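Local coordinates for protein elongin-C (Saccharomyces cerevisiae, PDB 5ZB2) that serves as the linker of a cullin-3 ubiquitin ligase that polyubiquitylates monoubiquitylated RNA polymerase II, and takes part in global genomic repair, at residues Phe19-Glu31 against Ala45-Glu59. Sequence-based numbering, arbitrary orientation.
Sequences FVTLVSKDDKEYE and AGRIELKQFDSHILE
Ala45 lays its small CB against Val20 CG1, 3.9 Å away. Two residues on, Arg47 passes Thr21 CG2; long and flat-ended, it can cover Val23 CG2 with one guanidinium face, NH2 3.4 Å away, while NH1 reaches in plane to Glu49 OE2 in a salt bridge. Beta-branched Ile48 presses CB on Leu22 CD1, and its O accepts from Val23 N, almost in line with the C=O; Leu50 N then returns a 3.0 Å bond to Val23 O. Strand 47-49 thus runs parallel to 19-23, which pairs antiparallel with 29-33 on its other edge: the small sheet of the BTB/POZ fold of the SKP1 family, with helix 55-71 following. Leu50 CD1 packs on CD1 of buried Leu22. Phe53 O takes two donors, Lys25 N (3.1 Å) and Ser24 OG (2.9 Å), a hydroxyl small enough to fit beside Leu58. Ser55 gives a weak bond to Asp26 OD2. Leu58 CD2 meets Leu22 CD2. With CG anti to its carbonyl carbon (chi1 -61°), Tyr30 is long enough to span from strand to helix, crossing Leu58 and Glu59 at about a right angle, OH 3.1 Å from Ser55 O; an alanine there would probably leave a gap beside Leu58 CB and Glu59 CB and deprive Ser55 O of its polar neighbour.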
loop_
_atom_site.group_PDB
_atom_site.type_symbol
_atom_site.label_atom_id
_atom_site.label_comp_id
_atom_site.label_asym_id
_atom_site.label_seq_id
_atom_site.Cartn_x
_atom_site.Cartn_y
_atom_site.Cartn_z
ATOM N N PHE B 19 -54.121 13.755 1.274
ATOM C CA PHE B 19 -53.084 12.752 1.471
ATOM C C PHE B 19 -52.657 12.188 0.120
ATOM O O PHE B 19 -53.222 12.518 -0.928
ATOM C CB PHE B 19 -53.568 11.619 2.390
ATOM C CG PHE B 19 -53.650 11.993 3.849
ATOM C CD1 PHE B 19 -52.826 12.969 4.392
ATOM C CD2 PHE B 19 -54.552 11.351 4.684
ATOM C CE1 PHE B 19 -52.907 13.301 5.732
ATOM C CE2 PHE B 19 -54.636 11.679 6.025
ATOM C CZ PHE B 19 -53.813 12.655 6.549
ATOM N N VAL B 20 -51.644 11.327 0.158
ATOM C CA VAL B 20 -51.126 10.647 -1.024
ATOM C C VAL B 20 -50.820 9.207 -0.639
ATOM O O VAL B 20 -50.120 8.958 0.349
ATOM C CB VAL B 20 -49.866 11.340 -1.580
ATOM C CG1 VAL B 20 -49.311 10.575 -2.777
ATOM C CG2 VAL B 20 -50.177 12.780 -1.962
ATOM N N THR B 21 -51.340 8.261 -1.415
ATOM C CA THR B 21 -51.148 6.850 -1.119
ATOM C C THR B 21 -49.812 6.358 -1.664
ATOM O O THR B 21 -49.264 6.909 -2.624
ATOM C CB THR B 21 -52.285 6.010 -1.707
ATOM O OG1 THR B 21 -52.053 4.625 -1.423
ATOM C CG2 THR B 21 -52.390 6.203 -3.216
ATOM N N LEU B 22 -49.292 5.305 -1.037
ATOM C CA LEU B 22 -48.003 4.738 -1.412
ATOM C C LEU B 22 -48.035 3.238 -1.164
ATOM O O LEU B 22 -48.403 2.796 -0.070
ATOM C CB LEU B 22 -46.864 5.387 -0.616
ATOM C CG LEU B 22 -45.445 5.078 -1.095
ATOM C CD1 LEU B 22 -45.189 5.736 -2.440
ATOM C CD2 LEU B 22 -44.422 5.529 -0.067
ATOM N N VAL B 23 -47.646 2.463 -2.172
ATOM C CA VAL B 23 -47.708 1.008 -2.116
ATOM C C VAL B 23 -46.295 0.447 -2.048
ATOM O O VAL B 23 -45.357 0.987 -2.646
ATOM C CB VAL B 23 -48.468 0.433 -3.330
ATOM C CG1 VAL B 23 -48.566 -1.086 -3.242
ATOM C CG2 VAL B 23 -49.852 1.049 -3.423
ATOM N N SER B 24 -46.151 -0.653 -1.314
ATOM C CA SER B 24 -44.881 -1.343 -1.158
ATOM C C SER B 24 -44.833 -2.562 -2.075
ATOM O O SER B 24 -45.783 -2.868 -2.801
ATOM C CB SER B 24 -44.678 -1.761 0.300
ATOM O OG SER B 24 -43.457 -2.460 0.459
ATOM N N LYS B 25 -43.702 -3.271 -2.042
ATOM C CA LYS B 25 -43.615 -4.546 -2.745
ATOM C C LYS B 25 -44.700 -5.496 -2.255
ATOM O O LYS B 25 -45.415 -6.111 -3.054
ATOM C CB LYS B 25 -42.229 -5.162 -2.556
ATOM C CG LYS B 25 -42.011 -6.436 -3.358
ATOM C CD LYS B 25 -40.573 -6.916 -3.274
ATOM C CE LYS B 25 -40.345 -8.127 -4.165
ATOM N NZ LYS B 25 -38.924 -8.576 -4.155
ATOM N N ASP B 26 -44.834 -5.627 -0.939
ATOM C CA ASP B 26 -46.006 -6.268 -0.371
ATOM C C ASP B 26 -47.224 -5.368 -0.562
ATOM O O ASP B 26 -47.109 -4.157 -0.773
ATOM C CB ASP B 26 -45.794 -6.564 1.115
ATOM C CG ASP B 26 -44.716 -7.603 1.353
ATOM O OD1 ASP B 26 -44.562 -8.507 0.504
ATOM O OD2 ASP B 26 -44.025 -7.517 2.390
ATOM N N ASP B 27 -48.407 -5.976 -0.485
ATOM C CA ASP B 27 -49.640 -5.233 -0.718
ATOM C C ASP B 27 -49.899 -4.161 0.335
ATOM O O ASP B 27 -50.854 -3.392 0.180
ATOM C CB ASP B 27 -50.822 -6.201 -0.777
ATOM C CG ASP B 27 -50.749 -7.135 -1.970
ATOM O OD1 ASP B 27 -50.196 -6.726 -3.014
ATOM O OD2 ASP B 27 -51.243 -8.277 -1.864
ATOM N N LYS B 28 -49.084 -4.086 1.386
ATOM C CA LYS B 28 -49.272 -3.063 2.406
ATOM C C LYS B 28 -49.124 -1.672 1.801
ATOM O O LYS B 28 -48.211 -1.413 1.013
ATOM C CB LYS B 28 -48.261 -3.253 3.540
ATOM C CG LYS B 28 -48.261 -4.648 4.147
ATOM C CD LYS B 28 -47.368 -4.723 5.376
ATOM C CE LYS B 28 -47.164 -6.159 5.831
ATOM N NZ LYS B 28 -48.447 -6.817 6.198
ATOM N N GLU B 29 -50.029 -0.775 2.179
ATOM C CA GLU B 29 -50.057 0.588 1.671
ATOM C C GLU B 29 -49.640 1.568 2.761
ATOM O O GLU B 29 -49.594 1.237 3.948
ATOM C CB GLU B 29 -51.455 0.941 1.144
ATOM C CG GLU B 29 -51.925 0.063 -0.006
ATOM C CD GLU B 29 -53.289 0.472 -0.533
ATOM O OE1 GLU B 29 -53.892 1.408 0.032
ATOM O OE2 GLU B 29 -53.758 -0.143 -1.514
ATOM N N TYR B 30 -49.333 2.792 2.336
ATOM C CA TYR B 30 -48.934 3.855 3.247
ATOM C C TYR B 30 -49.418 5.187 2.695
ATOM O O TYR B 30 -49.299 5.446 1.493
ATOM C CB TYR B 30 -47.413 3.891 3.441
ATOM C CG TYR B 30 -46.837 2.629 4.040
ATOM C CD1 TYR B 30 -46.431 1.576 3.232
ATOM C CD2 TYR B 30 -46.696 2.492 5.414
ATOM C CE1 TYR B 30 -45.904 0.422 3.776
ATOM C CE2 TYR B 30 -46.170 1.341 5.965
ATOM C CZ TYR B 30 -45.776 0.310 5.142
ATOM O OH TYR B 30 -45.251 -0.839 5.684
ATOM N N GLU B 31 -49.960 6.025 3.574
ATOM C CA GLU B 31 -50.422 7.355 3.209
ATOM C C GLU B 31 -49.442 8.398 3.725
ATOM O O GLU B 31 -48.863 8.241 4.805
ATOM C CB GLU B 31 -51.819 7.635 3.769
ATOM C CG GLU B 31 -52.898 6.700 3.244
ATOM C CD GLU B 31 -54.261 7.362 3.171
ATOM O OE1 GLU B 31 -54.341 8.516 2.698
ATOM O OE2 GLU B 31 -55.254 6.732 3.591
ATOM N N ALA B 45 -47.813 12.529 -6.956
ATOM C CA ALA B 45 -48.905 11.569 -6.902
ATOM C C ALA B 45 -49.954 12.022 -5.886
ATOM O O ALA B 45 -49.678 12.930 -5.104
ATOM C CB ALA B 45 -48.349 10.199 -6.545
ATOM N N GLY B 46 -51.150 11.425 -5.872
ATOM C CA GLY B 46 -51.557 10.345 -6.759
ATOM C C GLY B 46 -51.440 8.981 -6.106
ATOM O O GLY B 46 -51.839 8.795 -4.958
ATOM N N ARG B 47 -50.886 8.026 -6.853
ATOM C CA ARG B 47 -50.591 6.696 -6.346
ATOM C C ARG B 47 -49.295 6.215 -6.981
ATOM O O ARG B 47 -49.104 6.353 -8.192
ATOM C CB ARG B 47 -51.730 5.715 -6.654
ATOM C CG ARG B 47 -51.514 4.301 -6.132
ATOM C CD ARG B 47 -52.665 3.403 -6.551
ATOM N NE ARG B 47 -52.606 2.078 -5.936
ATOM C CZ ARG B 47 -51.939 1.041 -6.436
ATOM N NH1 ARG B 47 -51.251 1.158 -7.565
ATOM N NH2 ARG B 47 -51.958 -0.122 -5.801
ATOM N N ILE B 48 -48.410 5.651 -6.162
ATOM C CA ILE B 48 -47.109 5.176 -6.618
ATOM C C ILE B 48 -46.917 3.743 -6.146
ATOM O O ILE B 48 -47.271 3.397 -5.014
ATOM C CB ILE B 48 -45.960 6.073 -6.106
ATOM C CG1 ILE B 48 -46.153 7.521 -6.572
ATOM C CG2 ILE B 48 -44.608 5.532 -6.566
ATOM C CD1 ILE B 48 -46.115 7.710 -8.078
ATOM N N GLU B 49 -46.350 2.913 -7.019
ATOM C CA GLU B 49 -46.046 1.518 -6.717
ATOM C C GLU B 49 -44.533 1.388 -6.600
ATOM O O GLU B 49 -43.811 1.563 -7.588
ATOM C CB GLU B 49 -46.595 0.592 -7.800
ATOM C CG GLU B 49 -48.097 0.692 -7.997
ATOM C CD GLU B 49 -48.595 -0.192 -9.123
ATOM O OE1 GLU B 49 -47.756 -0.814 -9.808
ATOM O OE2 GLU B 49 -49.825 -0.264 -9.323
ATOM N N LEU B 50 -44.056 1.080 -5.397
ATOM C CA LEU B 50 -42.628 0.983 -5.121
ATOM C C LEU B 50 -42.246 -0.480 -4.923
ATOM O O LEU B 50 -41.974 -0.938 -3.811
ATOM C CB LEU B 50 -42.263 1.824 -3.895
ATOM C CG LEU B 50 -42.545 3.324 -3.979
ATOM C CD1 LEU B 50 -42.002 4.017 -2.741
ATOM C CD2 LEU B 50 -41.950 3.937 -5.239
ATOM N N LYS B 51 -42.228 -1.219 -6.028
ATOM C CA LYS B 51 -41.713 -2.574 -6.002
ATOM C C LYS B 51 -40.227 -2.553 -5.644
ATOM O O LYS B 51 -39.574 -1.506 -5.636
ATOM C CB LYS B 51 -41.934 -3.254 -7.351
ATOM C CG LYS B 51 -43.395 -3.325 -7.775
ATOM C CD LYS B 51 -43.554 -4.016 -9.121
ATOM C CE LYS B 51 -45.017 -4.119 -9.522
ATOM N NZ LYS B 51 -45.193 -4.827 -10.819
ATOM N N GLN B 52 -39.696 -3.735 -5.336
ATOM C CA GLN B 52 -38.293 -3.937 -4.979
ATOM C C GLN B 52 -37.944 -3.387 -3.602
ATOM O O GLN B 52 -36.763 -3.378 -3.232
ATOM C CB GLN B 52 -37.347 -3.315 -6.014
ATOM C CG GLN B 52 -37.546 -3.824 -7.432
ATOM C CD GLN B 52 -36.727 -3.045 -8.446
ATOM O OE1 GLN B 52 -36.189 -1.982 -8.141
ATOM N NE2 GLN B 52 -36.630 -3.575 -9.660
ATOM N N PHE B 53 -38.928 -2.928 -2.829
ATOM C CA PHE B 53 -38.691 -2.409 -1.488
ATOM C C PHE B 53 -39.687 -3.031 -0.522
ATOM O O PHE B 53 -40.889 -3.071 -0.801
ATOM C CB PHE B 53 -38.804 -0.879 -1.455
ATOM C CG PHE B 53 -37.650 -0.167 -2.108
ATOM C CD1 PHE B 53 -36.359 -0.663 -2.013
ATOM C CD2 PHE B 53 -37.859 1.006 -2.814
ATOM C CE1 PHE B 53 -35.303 -0.007 -2.609
ATOM C CE2 PHE B 53 -36.803 1.666 -3.416
ATOM C CZ PHE B 53 -35.524 1.159 -3.312
ATOM N N ASP B 54 -39.181 -3.506 0.614
ATOM C CA ASP B 54 -39.999 -4.190 1.601
ATOM C C ASP B 54 -40.818 -3.189 2.415
ATOM O O ASP B 54 -40.650 -1.970 2.319
ATOM C CB ASP B 54 -39.124 -5.033 2.526
ATOM C CG ASP B 54 -38.323 -6.080 1.775
ATOM O OD1 ASP B 54 -38.806 -6.562 0.729
ATOM O OD2 ASP B 54 -37.211 -6.419 2.231
ATOM N N SER B 55 -41.715 -3.732 3.240
ATOM C CA SER B 55 -42.629 -2.894 4.009
ATOM C C SER B 55 -41.889 -2.091 5.071
ATOM O O SER B 55 -42.221 -0.926 5.318
ATOM C CB SER B 55 -43.708 -3.768 4.649
ATOM O OG SER B 55 -44.424 -4.489 3.660
ATOM N N HIS B 56 -40.886 -2.694 5.711
ATOM C CA HIS B 56 -40.152 -1.995 6.761
ATOM C C HIS B 56 -39.356 -0.821 6.208
ATOM O O HIS B 56 -39.102 0.149 6.932
ATOM C CB HIS B 56 -39.227 -2.971 7.489
ATOM C CG HIS B 56 -38.205 -3.614 6.604
ATOM N ND1 HIS B 56 -36.909 -3.155 6.508
ATOM C CD2 HIS B 56 -38.287 -4.682 5.776
ATOM C CE1 HIS B 56 -36.237 -3.913 5.659
ATOM N NE2 HIS B 56 -37.051 -4.846 5.200
ATOM N N ILE B 57 -38.959 -0.880 4.934
ATOM C CA ILE B 57 -38.190 0.212 4.344
ATOM C C ILE B 57 -39.084 1.424 4.109
ATOM O O ILE B 57 -38.765 2.540 4.536
ATOM C CB ILE B 57 -37.514 -0.253 3.040
ATOM C CG1 ILE B 57 -36.541 -1.405 3.316
ATOM C CG2 ILE B 57 -36.795 0.904 2.353
ATOM C CD1 ILE B 57 -35.386 -1.058 4.250
ATOM N N LEU B 58 -40.214 1.226 3.427
ATOM C CA LEU B 58 -41.105 2.344 3.130
ATOM C C LEU B 58 -41.615 2.997 4.406
ATOM O O LEU B 58 -41.695 4.229 4.492
ATOM C CB LEU B 58 -42.276 1.875 2.269
ATOM C CG LEU B 58 -41.980 1.727 0.777
ATOM C CD1 LEU B 58 -41.112 0.510 0.507
ATOM C CD2 LEU B 58 -43.272 1.652 -0.020
ATOM N N GLU B 59 -41.968 2.190 5.409
ATOM C CA GLU B 59 -42.403 2.750 6.682
ATOM C C GLU B 59 -41.359 3.699 7.256
ATOM O O GLU B 59 -41.712 4.692 7.903
ATOM C CB GLU B 59 -42.707 1.625 7.674
ATOM C CG GLU B 59 -43.112 2.112 9.059
ATOM C CD GLU B 59 -43.815 1.042 9.875
ATOM O OE1 GLU B 59 -45.064 1.051 9.917
ATOM O OE2 GLU B 59 -43.121 0.190 10.468
#